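Local coordinates for carbon monoxide oxidation system transcription regulator CooA-1 (Carboxydothermus hydrogenoformans, PDB 6CPB), which probably acts as a heme-dependent, carbon monoxide-sensing transcription factor that binds DNA, of which this chain is the N-terminal heme domain, at residues L35-T40 with R80-A85; L44-K49 with D73-H78; V53-A58 with A67-G72. One frame throughout, in Å; residues are numbered along the deposited sequence. Where two conformers were deposited one is given.

Contact 1: L35-T40 with R80-A85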
loop_
_atom_site.group_PDB
_atom_site.type_symbol
_atom_site.label_atom_id
_atom_site.label_comp_id
_atom_site.label_asym_id
_atom_site.label_seq_id
_atom_site.Cartn_x
_atom_site.Cartn_y
_atom_site.Cartn_z
ATOM N N LEU A 35 3.293 12.742 15.466
ATOM C CA LEU A 35 3.773 11.413 15.852
ATOM C C LEU A 35 5.122 11.103 15.232
ATOM O O LEU A 35 6.050 10.676 15.929
ATOM C CB LEU A 35 2.780 10.328 15.432
ATOM C CG LEU A 35 1.536 10.133 16.291
ATOM C CD1 LEU A 35 0.565 11.302 16.190
ATOM C CD2 LEU A 35 0.851 8.855 15.891
ATOM N N TYR A 36 5.234 11.266 13.916
ATOM C CA TYR A 36 6.434 10.902 13.174
ATOM C C TYR A 36 6.535 11.807 11.957
ATOM O O TYR A 36 5.549 12.427 11.544
ATOM C CB TYR A 36 6.419 9.439 12.702
ATOM C CG TYR A 36 6.314 8.425 13.814
ATOM C CD1 TYR A 36 7.373 8.208 14.690
ATOM C CD2 TYR A 36 5.154 7.678 14.002
ATOM C CE1 TYR A 36 7.274 7.287 15.710
ATOM C CE2 TYR A 36 5.055 6.750 15.027
ATOM C CZ TYR A 36 6.116 6.564 15.873
ATOM O OH TYR A 36 6.006 5.631 16.886
ATOM N N THR A 37 7.722 11.856 11.367
ATOM C CA THR A 37 7.992 12.686 10.201
ATOM C C THR A 37 8.725 11.860 9.168
ATOM O O THR A 37 9.176 10.738 9.447
ATOM C CB THR A 37 8.857 13.904 10.558
ATOM O OG1 THR A 37 10.167 13.461 10.911
ATOM C CG2 THR A 37 8.250 14.722 11.671
ATOM N N PRO A 38 8.912 12.403 7.962
ATOM C CA PRO A 38 9.683 11.669 6.955
ATOM C C PRO A 38 11.095 11.345 7.396
ATOM O O PRO A 38 11.676 10.373 6.903
ATOM C CB PRO A 38 9.664 12.619 5.752
ATOM C CG PRO A 38 8.342 13.309 5.888
ATOM C CD PRO A 38 8.223 13.566 7.368
ATOM N N ASN A 39 11.653 12.115 8.319
ATOM C CA ASN A 39 13.022 11.921 8.771
ATOM C C ASN A 39 13.143 10.947 9.935
ATOM O O ASN A 39 14.267 10.669 10.362
ATOM C CB ASN A 39 13.634 13.250 9.222
ATOM C CG ASN A 39 14.065 14.135 8.081
ATOM O OD1 ASN A 39 13.601 14.006 6.960
ATOM N ND2 ASN A 39 14.943 15.081 8.386
ATOM N N THR A 40 12.040 10.460 10.492
ATOM C CA THR A 40 12.130 9.502 11.590
ATOM C C THR A 40 13.035 8.341 11.183
ATOM O O THR A 40 12.770 7.643 10.202
ATOM C CB THR A 40 10.726 9.011 11.951
ATOM O OG1 THR A 40 9.967 10.108 12.486
ATOM C CG2 THR A 40 10.789 7.859 12.970
ATOM N N ARG A 80 8.044 8.456 3.897
ATOM C CA ARG A 80 8.150 9.826 3.393
ATOM C C ARG A 80 6.969 10.707 3.801
ATOM O O ARG A 80 6.688 11.719 3.155
ATOM C CB ARG A 80 8.392 9.871 1.880
ATOM C CG ARG A 80 9.646 9.136 1.452
ATOM C CD ARG A 80 9.916 9.350 -0.026
ATOM N NE ARG A 80 10.602 8.206 -0.622
ATOM C CZ ARG A 80 11.896 8.141 -0.926
ATOM N NH1 ARG A 80 12.707 9.166 -0.708
ATOM N NH2 ARG A 80 12.379 7.028 -1.465
ATOM N N ALA A 81 6.313 10.380 4.908
ATOM C CA ALA A 81 5.093 11.059 5.317
ATOM C C ALA A 81 5.204 11.604 6.735
ATOM O O ALA A 81 5.956 11.091 7.572
ATOM C CB ALA A 81 3.912 10.098 5.250
ATOM N N PHE A 82 4.408 12.644 6.995
ATOM C CA PHE A 82 4.159 13.156 8.328
ATOM C C PHE A 82 2.884 12.530 8.865
ATOM O O PHE A 82 1.957 12.229 8.112
ATOM C CB PHE A 82 3.911 14.677 8.286
ATOM C CG PHE A 82 5.106 15.518 7.890
ATOM C CD1 PHE A 82 5.477 15.672 6.567
ATOM C CD2 PHE A 82 5.835 16.186 8.856
ATOM C CE1 PHE A 82 6.575 16.473 6.226
ATOM C CE2 PHE A 82 6.920 16.965 8.522
ATOM C CZ PHE A 82 7.282 17.117 7.209
ATOM N N ILE A 83 2.829 12.373 10.183
ATOM C CA ILE A 83 1.659 11.824 10.859
ATOM C C ILE A 83 1.363 12.693 12.071
ATOM O O ILE A 83 2.246 12.904 12.909
ATOM C CB ILE A 83 1.851 10.351 11.267
ATOM C CG1 ILE A 83 2.137 9.471 10.031
ATOM C CG2 ILE A 83 0.588 9.829 11.942
ATOM C CD1 ILE A 83 3.526 9.020 9.925
ATOM N N GLN A 84 0.123 13.183 12.164
ATOM C CA GLN A 84 -0.315 14.101 13.211
ATOM C C GLN A 84 -1.584 13.598 13.895
ATOM O O GLN A 84 -2.505 13.112 13.242
ATOM C CB GLN A 84 -0.583 15.483 12.602
ATOM C CG GLN A 84 -1.145 16.495 13.589
ATOM C CD GLN A 84 -1.444 17.802 12.933
ATOM O OE1 GLN A 84 -2.094 17.841 11.888
ATOM N NE2 GLN A 84 -0.964 18.885 13.522
ATOM N N ALA A 85 -1.650 13.759 15.214
ATOM C CA ALA A 85 -2.859 13.398 15.950
ATOM C C ALA A 85 -3.966 14.423 15.698
ATOM O O ALA A 85 -3.748 15.631 15.821
ATOM C CB ALA A 85 -2.555 13.334 17.442
HETATM O O HOH W 1 6.952 8.906 9.106
HETATM O O HOH W 2 10.631 8.401 5.246
#

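Contact 2: L44-K49 with D73-H78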
loop_
_atom_site.group_PDB
_atom_site.type_symbol
_atom_site.label_atom_id
_atom_site.label_comp_id
_atom_site.label_asym_id
_atom_site.label_seq_id
_atom_site.Cartn_x
_atom_site.Cartn_y
_atom_site.Cartn_z
ATOM N N LEU A 44 9.471 1.642 11.804
ATOM C CA LEU A 44 8.507 1.143 12.763
ATOM C C LEU A 44 7.147 0.987 12.102
ATOM O O LEU A 44 6.815 1.686 11.139
ATOM C CB LEU A 44 8.327 2.154 13.915
ATOM C CG LEU A 44 9.531 2.720 14.646
ATOM C CD1 LEU A 44 9.042 3.909 15.466
ATOM C CD2 LEU A 44 10.164 1.655 15.525
ATOM N N VAL A 45 6.350 0.087 12.665
ATOM C CA VAL A 45 4.945 -0.079 12.329
ATOM C C VAL A 45 4.143 0.337 13.546
ATOM O O VAL A 45 4.488 -0.039 14.669
ATOM C CB VAL A 45 4.665 -1.542 11.950
ATOM C CG1 VAL A 45 3.187 -1.798 11.802
ATOM C CG2 VAL A 45 5.421 -1.888 10.676
ATOM N N PHE A 46 3.100 1.129 13.337
ATOM C CA PHE A 46 2.265 1.572 14.441
ATOM C C PHE A 46 0.793 1.380 14.129
ATOM O O PHE A 46 0.354 1.547 12.991
ATOM C CB PHE A 46 2.546 3.023 14.849
ATOM C CG PHE A 46 2.066 4.041 13.857
ATOM C CD1 PHE A 46 2.870 4.432 12.806
ATOM C CD2 PHE A 46 0.796 4.599 13.976
ATOM C CE1 PHE A 46 2.409 5.377 11.879
ATOM C CE2 PHE A 46 0.335 5.524 13.066
ATOM C CZ PHE A 46 1.137 5.918 12.021
ATOM N N LEU A 47 0.052 1.042 15.178
ATOM C CA LEU A 47 -1.375 0.781 15.152
ATOM C C LEU A 47 -2.063 1.848 16.003
ATOM O O LEU A 47 -1.641 2.095 17.133
ATOM C CB LEU A 47 -1.595 -0.621 15.761
ATOM C CG LEU A 47 -3.000 -1.152 15.974
ATOM C CD1 LEU A 47 -3.870 -0.994 14.724
ATOM C CD2 LEU A 47 -2.895 -2.616 16.383
ATOM N N VAL A 48 -3.111 2.472 15.467
ATOM C CA VAL A 48 -3.906 3.419 16.245
ATOM C C VAL A 48 -4.822 2.625 17.170
ATOM O O VAL A 48 -5.772 1.979 16.723
ATOM C CB VAL A 48 -4.710 4.366 15.349
ATOM C CG1 VAL A 48 -5.455 5.380 16.204
ATOM C CG2 VAL A 48 -3.803 5.080 14.365
ATOM N N LYS A 49 -4.527 2.658 18.466
ATOM C CA LYS A 49 -5.353 1.962 19.446
ATOM C C LYS A 49 -6.604 2.764 19.793
ATOM O O LYS A 49 -7.697 2.206 19.928
ATOM C CB LYS A 49 -4.518 1.688 20.700
ATOM C CG LYS A 49 -5.273 1.020 21.834
ATOM C CD LYS A 49 -4.343 0.673 22.980
ATOM C CE LYS A 49 -5.103 0.129 24.179
ATOM N NZ LYS A 49 -4.147 -0.315 25.228
ATOM N N ASP A 73 -6.599 1.227 12.583
ATOM C CA ASP A 73 -5.787 1.289 11.375
ATOM C C ASP A 73 -4.300 1.281 11.717
ATOM O O ASP A 73 -3.873 1.768 12.769
ATOM C CB ASP A 73 -6.076 2.556 10.558
ATOM C CG ASP A 73 -7.386 2.505 9.798
ATOM O OD1 ASP A 73 -7.811 1.421 9.364
ATOM O OD2 ASP A 73 -7.970 3.600 9.576
ATOM N N ILE A 74 -3.511 0.734 10.793
ATOM C CA ILE A 74 -2.074 0.542 10.967
ATOM C C ILE A 74 -1.315 1.226 9.835
ATOM O O ILE A 74 -1.801 1.320 8.706
ATOM C CB ILE A 74 -1.787 -0.985 11.030
ATOM C CG1 ILE A 74 -0.448 -1.304 11.700
ATOM C CG2 ILE A 74 -1.865 -1.628 9.671
ATOM C CD1 ILE A 74 -0.302 -2.772 12.055
ATOM N N PHE A 75 -0.113 1.705 10.142
ATOM C CA PHE A 75 0.744 2.374 9.159
ATOM C C PHE A 75 2.195 2.225 9.632
ATOM O O PHE A 75 2.488 1.397 10.500
ATOM C CB PHE A 75 0.233 3.807 8.912
ATOM C CG PHE A 75 0.936 4.552 7.784
ATOM C CD1 PHE A 75 1.172 3.963 6.547
ATOM C CD2 PHE A 75 1.360 5.852 7.985
ATOM C CE1 PHE A 75 1.840 4.657 5.550
ATOM C CE2 PHE A 75 2.004 6.550 6.991
ATOM C CZ PHE A 75 2.236 5.954 5.767
ATOM N N CYS A 76 3.117 2.993 9.051
ATOM C CA CYS A 76 4.523 2.772 9.316
ATOM C C CYS A 76 5.309 4.028 8.979
ATOM O O CYS A 76 4.847 4.903 8.236
ATOM C CB CYS A 76 5.034 1.602 8.485
ATOM S SG CYS A 76 4.665 1.768 6.716
ATOM N N THR A 77 6.512 4.096 9.537
ATOM C CA THR A 77 7.465 5.130 9.172
ATOM C C THR A 77 8.226 4.681 7.922
ATOM O O THR A 77 7.879 3.684 7.283
ATOM C CB THR A 77 8.386 5.444 10.339
ATOM O OG1 THR A 77 9.175 4.281 10.608
ATOM C CG2 THR A 77 7.610 5.856 11.575
ATOM N N HIS A 78 9.260 5.427 7.539
ATOM C CA HIS A 78 10.023 5.136 6.325
ATOM C C HIS A 78 9.148 5.180 5.076
ATOM O O HIS A 78 9.403 4.493 4.086
ATOM C CB HIS A 78 10.788 3.816 6.430
ATOM C CG HIS A 78 12.057 3.926 7.211
ATOM N ND1 HIS A 78 13.247 3.398 6.762
ATOM C CD2 HIS A 78 12.326 4.501 8.406
ATOM C CE1 HIS A 78 14.194 3.642 7.648
ATOM N NE2 HIS A 78 13.663 4.316 8.652
#

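Contact 3: V53-A58 with A67-G72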
loop_
_atom_site.group_PDB
_atom_site.type_symbol
_atom_site.label_atom_id
_atom_site.label_comp_id
_atom_site.label_asym_id
_atom_site.label_seq_id
_atom_site.Cartn_x
_atom_site.Cartn_y
_atom_site.Cartn_z
ATOM N N VAL A 53 -5.578 9.843 13.433
ATOM C CA VAL A 53 -4.373 10.514 12.965
ATOM C C VAL A 53 -4.499 10.874 11.491
ATOM O O VAL A 53 -5.222 10.234 10.723
ATOM C CB VAL A 53 -3.084 9.703 13.217
ATOM C CG1 VAL A 53 -2.951 9.328 14.687
ATOM C CG2 VAL A 53 -3.040 8.480 12.361
ATOM N N ARG A 54 -3.760 11.909 11.108
ATOM C CA ARG A 54 -3.716 12.400 9.744
ATOM C C ARG A 54 -2.338 12.121 9.176
ATOM O O ARG A 54 -1.333 12.500 9.778
ATOM C CB ARG A 54 -4.006 13.905 9.741
ATOM C CG ARG A 54 -4.151 14.517 8.362
ATOM C CD ARG A 54 -4.580 15.971 8.429
ATOM N NE ARG A 54 -3.557 16.830 9.024
ATOM C CZ ARG A 54 -2.696 17.582 8.340
ATOM N NH1 ARG A 54 -2.698 17.611 7.016
ATOM N NH2 ARG A 54 -1.823 18.330 8.996
ATOM N N VAL A 55 -2.307 11.505 8.002
ATOM C CA VAL A 55 -1.082 11.272 7.249
ATOM C C VAL A 55 -1.028 12.339 6.168
ATOM O O VAL A 55 -2.014 12.545 5.454
ATOM C CB VAL A 55 -1.074 9.867 6.623
ATOM C CG1 VAL A 55 0.223 9.623 5.893
ATOM C CG2 VAL A 55 -1.293 8.803 7.689
ATOM N N TYR A 56 0.104 13.028 6.048
ATOM C CA TYR A 56 0.177 14.139 5.110
ATOM C C TYR A 56 1.595 14.340 4.597
ATOM O O TYR A 56 2.576 13.817 5.145
ATOM C CB TYR A 56 -0.359 15.431 5.745
ATOM C CG TYR A 56 0.434 15.986 6.904
ATOM C CD1 TYR A 56 0.258 15.495 8.189
ATOM C CD2 TYR A 56 1.326 17.024 6.724
ATOM C CE1 TYR A 56 0.954 16.016 9.254
ATOM C CE2 TYR A 56 2.035 17.560 7.797
ATOM C CZ TYR A 56 1.844 17.053 9.058
ATOM O OH TYR A 56 2.551 17.556 10.136
ATOM N N LEU A 57 1.681 15.101 3.507
ATOM C CA LEU A 57 2.943 15.536 2.932
ATOM C C LEU A 57 3.029 17.049 3.082
ATOM O O LEU A 57 2.062 17.755 2.809
ATOM C CB LEU A 57 3.004 15.149 1.443
ATOM C CG LEU A 57 4.164 15.601 0.544
ATOM C CD1 LEU A 57 4.266 14.713 -0.680
ATOM C CD2 LEU A 57 3.990 17.044 0.038
ATOM N N ALA A 58 4.184 17.544 3.502
ATOM C CA ALA A 58 4.473 18.965 3.533
ATOM C C ALA A 58 5.828 19.159 2.884
ATOM O O ALA A 58 6.782 18.446 3.207
ATOM C CB ALA A 58 4.503 19.492 4.965
ATOM N N ALA A 67 -4.349 10.780 3.976
ATOM C CA ALA A 67 -5.396 9.922 4.508
ATOM C C ALA A 67 -5.605 10.286 5.964
ATOM O O ALA A 67 -4.716 10.832 6.613
ATOM C CB ALA A 67 -5.052 8.429 4.406
ATOM N N ILE A 68 -6.787 9.950 6.467
ATOM C CA ILE A 68 -7.110 10.013 7.885
ATOM C C ILE A 68 -7.298 8.580 8.357
ATOM O O ILE A 68 -8.095 7.827 7.780
ATOM C CB ILE A 68 -8.356 10.875 8.140
ATOM C CG1 ILE A 68 -8.057 12.333 7.787
ATOM C CG2 ILE A 68 -8.775 10.757 9.608
ATOM C CD1 ILE A 68 -9.265 13.230 7.814
ATOM N N LEU A 69 -6.512 8.195 9.361
ATOM C CA LEU A 69 -6.528 6.845 9.907
ATOM C C LEU A 69 -7.290 6.836 11.215
ATOM O O LEU A 69 -7.065 7.686 12.086
ATOM C CB LEU A 69 -5.113 6.341 10.151
ATOM C CG LEU A 69 -4.179 6.417 8.951
ATOM C CD1 LEU A 69 -2.857 5.806 9.309
ATOM C CD2 LEU A 69 -4.773 5.741 7.714
ATOM N N GLU A 70 -8.190 5.879 11.342
ATOM C CA GLU A 70 -9.049 5.745 12.501
ATOM C C GLU A 70 -8.466 4.721 13.468
ATOM O O GLU A 70 -7.519 3.985 13.159
ATOM C CB GLU A 70 -10.448 5.300 12.071
ATOM C CG GLU A 70 -11.070 6.148 10.978
ATOM C CD GLU A 70 -11.454 7.547 11.450
ATOM O OE1 GLU A 70 -11.639 7.748 12.671
ATOM O OE2 GLU A 70 -11.577 8.462 10.599
ATOM N N ALA A 71 -9.059 4.658 14.655
ATOM C CA ALA A 71 -8.693 3.610 15.594
ATOM C C ALA A 71 -8.900 2.254 14.928
ATOM O O ALA A 71 -9.943 2.001 14.326
ATOM C CB ALA A 71 -9.540 3.735 16.861
ATOM N N GLY A 72 -7.876 1.398 15.011
ATOM C CA GLY A 72 -7.872 0.115 14.342
ATOM C C GLY A 72 -7.174 0.106 13.006
ATOM O O GLY A 72 -7.150 -0.942 12.357
#

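Contact 1: L35-T40 with R80-A85
The ring of F82 carries P38 on one face. P38 CD sits over the ring centre, 3.4 Å from the centroid and 8° off the ring normal, a CH-pi contact. T37 CG2 approaches the same ring obliquely, 4.0 Å from F82 CD2. The ring of Y56, from the neighbouring strand, also meets F82 with nearly parallel planes. F82 CG lies anti to the carbonyl carbon, beside the backbone N (chi1 -67°), and the ring lies with one face against P38.

Beside this CH-pi contact the two segments run antiparallel. L35 N donates to I83 O at 2.8 Å, and I83 N donates to Y36 O at 3.0 Å. L35 and Y36 thus both face I83, a classic beta bulge. L35 CD1 reaches along to A85 CB at 3.9 Å, while Y36 CB packs on I83 CD1.

One water donates to both T37 O and A81 O; a second joins P38 O to R80 N. T37 N donates to T40 OG1, nearly straight, with an N-H...O angle of 179°. R80 contacts heme in another structure. The arrangement is a bulged edge strand running into a type I turn, in the beta roll of the cyclic nucleotide-binding fold.

Contact 2: L44-K49 with D73-H78
F46 and F75 lie side by side, pointing the same way. F46 CZ meets F75 CB at 3.9 Å and comes at the edge of the F75 ring, near its plane. V45 and I74 cross at a slant, with V45 CG1 3.6 Å from I74 CD1. L47 CD1 lies 3.4 Å from D73 O.

Antiparallel backbone pairing sets these groups in place. F46 and F75 form a hydrogen-bonded pair: F75 N meets F46 O nearly in line with the carbonyl bond, whereas F46 N stands above the carbonyl plane of F75. V48 N closes one end on D73 O. At the other end T77 N donates to L44 O, and T77 OG1 accepts from L44 N at 2.9 Å. With chi1 at 65°, OG1 sits between the backbone N and the carbonyl carbon, where it also bonds R42 O.

Farther out, M113 and F99 cover V45 and I74, and L117 and L120 touch F75. D73 OD2 accepts from E70 N, and OD1 forms a salt bridge with K115. H78, just past the pairing, is an axial heme iron ligand in another structure. This is a buried strand pair of the cyclic nucleotide-binding beta roll, leading into the heme site.

Contact 3: V53-A58 with A67-G72
L69 has chi1 at -54°, which sets CG anti to the carbonyl carbon; with chi2 extended, CD1 then lies against V55. V55 has CG1 anti to N (chi1 -178°), which presents CG2 instead. These groups sit, with V53, on one face of a beta hairpin formed by strands 52-59 and 62-70, part of the cyclic nucleotide-binding beta roll.

V53 CG2 touches L69 CB at 3.7 Å. V55 CG2 reaches L69 CD1 at the same distance, 3.7 Å. Both valines meet the leucine at a slant. An alanine in place of L69 would probably leave V55 CG2 without its partner and open a gap between the hairpin and helix 108-135, where V116 also packs on L69. L120 of that helix covers V55 and A67. V53 also touches I83 and L35.

Four backbone bonds join the two segments. V53 and L69 exchange two: V53 N donates to L69 O in the carbonyl plane, and L69 N donates to V53 O at 2.8 Å. V55 and A67 exchange two more. The bond from V55 N to A67 O is 2.9 Å long, but the return bond from A67 N to V55 O stretches to 3.3 Å and bends to 138° at the carbonyl.

R54 and I68 lie on the other face, as a non-hydrogen-bonded pair. I68 is exposed there. Its CG2 lies 3.8 Å from V53 O. R54 makes a salt bridge with E63 and hydrogen bonds with T65 and Q84, which together fix its charged end. The guanidinium lies over the Y56 ring, with R54 NH2 3.5 Å above the ring plane.

In the fold
Contact 2 is the buried one. Contacts 1 and 3 are partly buried, each with an exposed residue. Contacts 1 and 3 share one four-stranded sheet, in which strands 82-85 and 52-59 are neighbours; contact 2 belongs to the other sheet. Along the chain, contact 3 is nested inside the loop of contact 2, and contact 2 inside that of contact 1. Contact 2 relies mostly on regular pairing and apolar side chains, with one threonine hydroxyl taking a backbone N-H. Contact 1 adds bridging waters and a proline on a ring. Contact 3 separates an apolar inner face from a mixed outer one, where R54 is charged and I68 exposed. F75 joins contacts 2 and 3 by packing on L69 and V55.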